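Local coordinates for Galactose/lactose metabolism regulatory protein GAL80 (Saccharomyces cerevisiae, PDB 3BTV), which represses the yeast galactose and lactose metabolic genes by binding the activator GAL4 and blocking its transcriptional activation when no inducing sugar is present, at residues I179-N184 / L295-H300. The protein carries 1 engineered substitution. Residues are numbered along the deposited sequence; the frame is centred on the assembly and turned at random.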
ATOM      1  N   ILE B 179       4.982  -0.715   7.787  1.00 25.44           N
ATOM      2  CA  ILE B 179       4.215  -1.966   7.612  1.00 24.17           C
ATOM      3  C   ILE B 179       3.406  -1.968   6.318  1.00 30.41           C
ATOM      4  O   ILE B 179       2.759  -0.979   5.994  1.00 32.67           O
ATOM      5  CB  ILE B 179       3.211  -2.142   8.783  1.00 25.71           C
ATOM      6  CG1 ILE B 179       3.944  -2.152  10.139  1.00 31.87           C
ATOM      7  CG2 ILE B 179       2.321  -3.369   8.579  1.00 27.49           C
ATOM      8  CD1 ILE B 179       3.019  -2.285  11.337  1.00 38.57           C
ATOM      9  N   GLU B 180       3.417  -3.070   5.579  1.00 26.44           N
ATOM     10  CA  GLU B 180       2.486  -3.210   4.445  1.00 27.50           C
ATOM     11  C   GLU B 180       1.647  -4.459   4.566  1.00 36.96           C
ATOM     12  O   GLU B 180       2.121  -5.534   4.958  1.00 32.00           O
ATOM     13  CB  GLU B 180       3.215  -3.220   3.089  1.00 31.85           C
ATOM     14  CG  GLU B 180       3.959  -1.911   2.766  1.00 35.02           C
ATOM     15  CD  GLU B 180       5.329  -1.857   3.417  1.00 75.46           C
ATOM     16  OE1 GLU B 180       5.982  -2.921   3.430  1.00 60.85           O
ATOM     17  OE2 GLU B 180       5.747  -0.773   3.909  1.00 61.90           O
ATOM     18  N   ILE B 181       0.396  -4.327   4.183  1.00 32.10           N
ATOM     19  CA  ILE B 181      -0.511  -5.455   4.193  1.00 37.31           C
ATOM     20  C   ILE B 181      -1.207  -5.584   2.849  1.00 39.66           C
ATOM     21  O   ILE B 181      -1.740  -4.616   2.321  1.00 34.03           O
ATOM     22  CB  ILE B 181      -1.563  -5.274   5.274  1.00 36.19           C
ATOM     23  CG1 ILE B 181      -0.885  -5.170   6.638  1.00 42.90           C
ATOM     24  CG2 ILE B 181      -2.570  -6.426   5.231  1.00 43.86           C
ATOM     25  CD1 ILE B 181      -1.871  -4.975   7.776  1.00 49.20           C
ATOM     26  N   ALA B 182      -1.202  -6.786   2.300  1.00 35.20           N
ATOM     27  CA  ALA B 182      -1.929  -7.067   1.071  1.00 40.43           C
ATOM     28  C   ALA B 182      -2.749  -8.320   1.309  1.00 55.01           C
ATOM     29  O   ALA B 182      -2.234  -9.309   1.829  1.00 34.63           O
ATOM     30  CB  ALA B 182      -0.966  -7.291  -0.057  1.00 39.97           C
ATOM     31  N   GLY B 183      -4.026  -8.276   0.946  1.00 41.70           N
ATOM     32  CA  GLY B 183      -4.900  -9.419   1.134  1.00 51.90           C
ATOM     33  C   GLY B 183      -5.980  -9.524   0.074  1.00 56.51           C
ATOM     34  O   GLY B 183      -6.143  -8.611  -0.755  1.00 38.99           O
ATOM     35  N   ASN B 184      -6.694 -10.654   0.089  1.00 47.47           N
ATOM     36  CA  ASN B 184      -7.931 -10.843  -0.686  1.00 52.04           C
ATOM     37  C   ASN B 184      -9.103 -11.233   0.217  1.00 76.15           C
ATOM     38  O   ASN B 184      -8.898 -11.754   1.309  1.00 68.72           O
ATOM     39  CB  ASN B 184      -7.765 -11.916  -1.763  1.00 61.09           C
ATOM     40  CG  ASN B 184      -6.920 -11.453  -2.929  1.00 77.29           C
ATOM     41  OD1 ASN B 184      -7.430 -11.248  -4.030  1.00 86.69           O
ATOM     42  ND2 ASN B 184      -5.619 -11.290  -2.698  1.00 60.30           N
ATOM     43  N   LEU B 295      -2.679 -13.607   1.655  1.00 40.18           N
ATOM     44  CA  LEU B 295      -2.518 -12.556   2.640  1.00 37.37           C
ATOM     45  C   LEU B 295      -1.026 -12.416   2.905  1.00 45.21           C
ATOM     46  O   LEU B 295      -0.328 -13.424   3.091  1.00 37.44           O
ATOM     47  CB  LEU B 295      -3.246 -12.946   3.934  1.00 34.78           C
ATOM     48  CG  LEU B 295      -3.133 -12.044   5.175  1.00 46.16           C
ATOM     49  CD1 LEU B 295      -1.799 -12.205   5.867  1.00 84.81           C
ATOM     50  CD2 LEU B 295      -3.360 -10.591   4.793  1.00 38.94           C
ATOM     51  N   VAL B 296      -0.524 -11.185   2.893  1.00 32.81           N
ATOM     52  CA  VAL B 296       0.837 -10.941   3.368  1.00 41.04           C
ATOM     53  C   VAL B 296       0.873  -9.700   4.218  1.00 39.99           C
ATOM     54  O   VAL B 296       0.286  -8.679   3.868  1.00 34.64           O
ATOM     55  CB  VAL B 296       1.893 -10.828   2.241  1.00 52.69           C
ATOM     56  CG1 VAL B 296       1.504 -11.685   1.053  1.00 60.93           C
ATOM     57  CG2 VAL B 296       2.096  -9.386   1.830  1.00 75.03           C
ATOM     58  N   ILE B 297       1.539  -9.830   5.355  1.00 30.21           N
ATOM     59  CA  ILE B 297       1.802  -8.729   6.276  1.00 30.93           C
ATOM     60  C   ILE B 297       3.326  -8.616   6.375  1.00 35.01           C
ATOM     61  O   ILE B 297       4.013  -9.558   6.812  1.00 31.22           O
ATOM     62  CB  ILE B 297       1.211  -9.028   7.655  1.00 37.85           C
ATOM     63  CG1 ILE B 297      -0.294  -9.313   7.529  1.00 36.60           C
ATOM     64  CG2 ILE B 297       1.484  -7.902   8.647  1.00 31.83           C
ATOM     65  CD1 ILE B 297      -0.935  -9.747   8.837  1.00 45.00           C
ATOM     66  N   ASP B 298       3.848  -7.497   5.897  1.00 29.77           N
ATOM     67  CA  ASP B 298       5.283  -7.205   5.945  1.00 28.05           C
ATOM     68  C   ASP B 298       5.529  -6.172   7.019  1.00 42.38           C
ATOM     69  O   ASP B 298       5.027  -5.054   6.926  1.00 29.58           O
ATOM     70  CB  ASP B 298       5.721  -6.616   4.604  1.00 32.80           C
ATOM     71  CG  ASP B 298       5.900  -7.670   3.531  1.00 72.56           C
ATOM     72  OD1 ASP B 298       5.745  -7.330   2.338  1.00 95.93           O
ATOM     73  OD2 ASP B 298       6.195  -8.837   3.878  1.00 82.23           O
ATOM     74  N   ILE B 299       6.302  -6.532   8.034  1.00 32.48           N
ATOM     75  CA  ILE B 299       6.652  -5.584   9.089  1.00 29.94           C
ATOM     76  C   ILE B 299       8.146  -5.272   9.004  1.00 34.16           C
ATOM     77  O   ILE B 299       8.970  -6.157   9.125  1.00 33.85           O
ATOM     78  CB  ILE B 299       6.269  -6.146  10.457  1.00 33.31           C
ATOM     79  CG1 ILE B 299       4.769  -6.448  10.464  1.00 31.57           C
ATOM     80  CG2 ILE B 299       6.637  -5.171  11.575  1.00 34.14           C
ATOM     81  CD1 ILE B 299       4.235  -6.970  11.758  1.00 41.14           C
ATOM     82  N   HIS B 300       8.494  -4.024   8.716  1.00 30.33           N
ATOM     83  CA  HIS B 300       9.908  -3.666   8.541  1.00 25.19           C
ATOM     84  C   HIS B 300      10.433  -3.020   9.815  1.00 30.64           C
ATOM     85  O   HIS B 300       9.945  -1.951  10.234  1.00 31.82           O
ATOM     86  CB  HIS B 300      10.056  -2.712   7.357  1.00 29.29           C
ATOM     87  CG  HIS B 300       9.360  -3.190   6.123  1.00 33.98           C
ATOM     88  ND1 HIS B 300       9.875  -4.194   5.329  1.00 37.66           N
ATOM     89  CD2 HIS B 300       8.195  -2.802   5.540  1.00 30.26           C
ATOM     90  CE1 HIS B 300       9.057  -4.407   4.308  1.00 38.09           C
ATOM     91  NE2 HIS B 300       8.029  -3.578   4.416  1.00 35.06           N
TER
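Glu-180 and His-300 meet diagonally across two antiparallel strands, 179-184 and 295-300, and show how the two faces of one sheet can be put to different uses. The side chains cross at about a right angle, and the carboxylate comes to the edge of the imidazole, the two flat groups being turned 33° apart. His-300 NE2 donates to Glu-180 OE1, though the modelled 2.4 Å is too short to be taken literally. A bend at chi2 (83°) in the glutamate chain carries the carboxylate across to the histidine. Asp-298 stands on the same face, its OD1 4.5 Å from Glu-180 OE1; a salt bridge from its OD2 to Lys-307 probably offsets the nearness of two like charges. Farther along this face the pairing turns apolar, with Ala-182 CB 4.2 Å from Val-296 CG2.

The reverse face is aliphatic. Ile-181 and Ile-297 lie side by side and point the same way, CG1 of the former 4.1 Å from CG2 of the latter, and Ile-179 CG1 approaches Ile-299 CG2 at 4.3 Å. With CG anti to the backbone N (chi1 175°), Leu-295 brings CD2 to 3.4 Å from Ala-182 O and 4.1 Å from Gly-183 CA.

Paired backbone bonds fix this register: Glu-180 and Asp-298 exchange two, Asp-298 N to Glu-180 O measuring 2.8 Å, and Ala-182 and Val-296 exchange two more. Beyond them, helix 209-225 packs against Ile-179 and Ile-181 through Leu-221. On the polar face, weak hydrogen bonds join Glu-180 OE2 to Ser-281 OG of the second subunit and His-300 ND1 to Asp-305 OD2. The arrangement is that of neighbouring antiparallel strands in a large mixed sheet, helix-backed on one face, consistent with the C-terminal domain of GFO/IDH/MocA-type oxidoreductases.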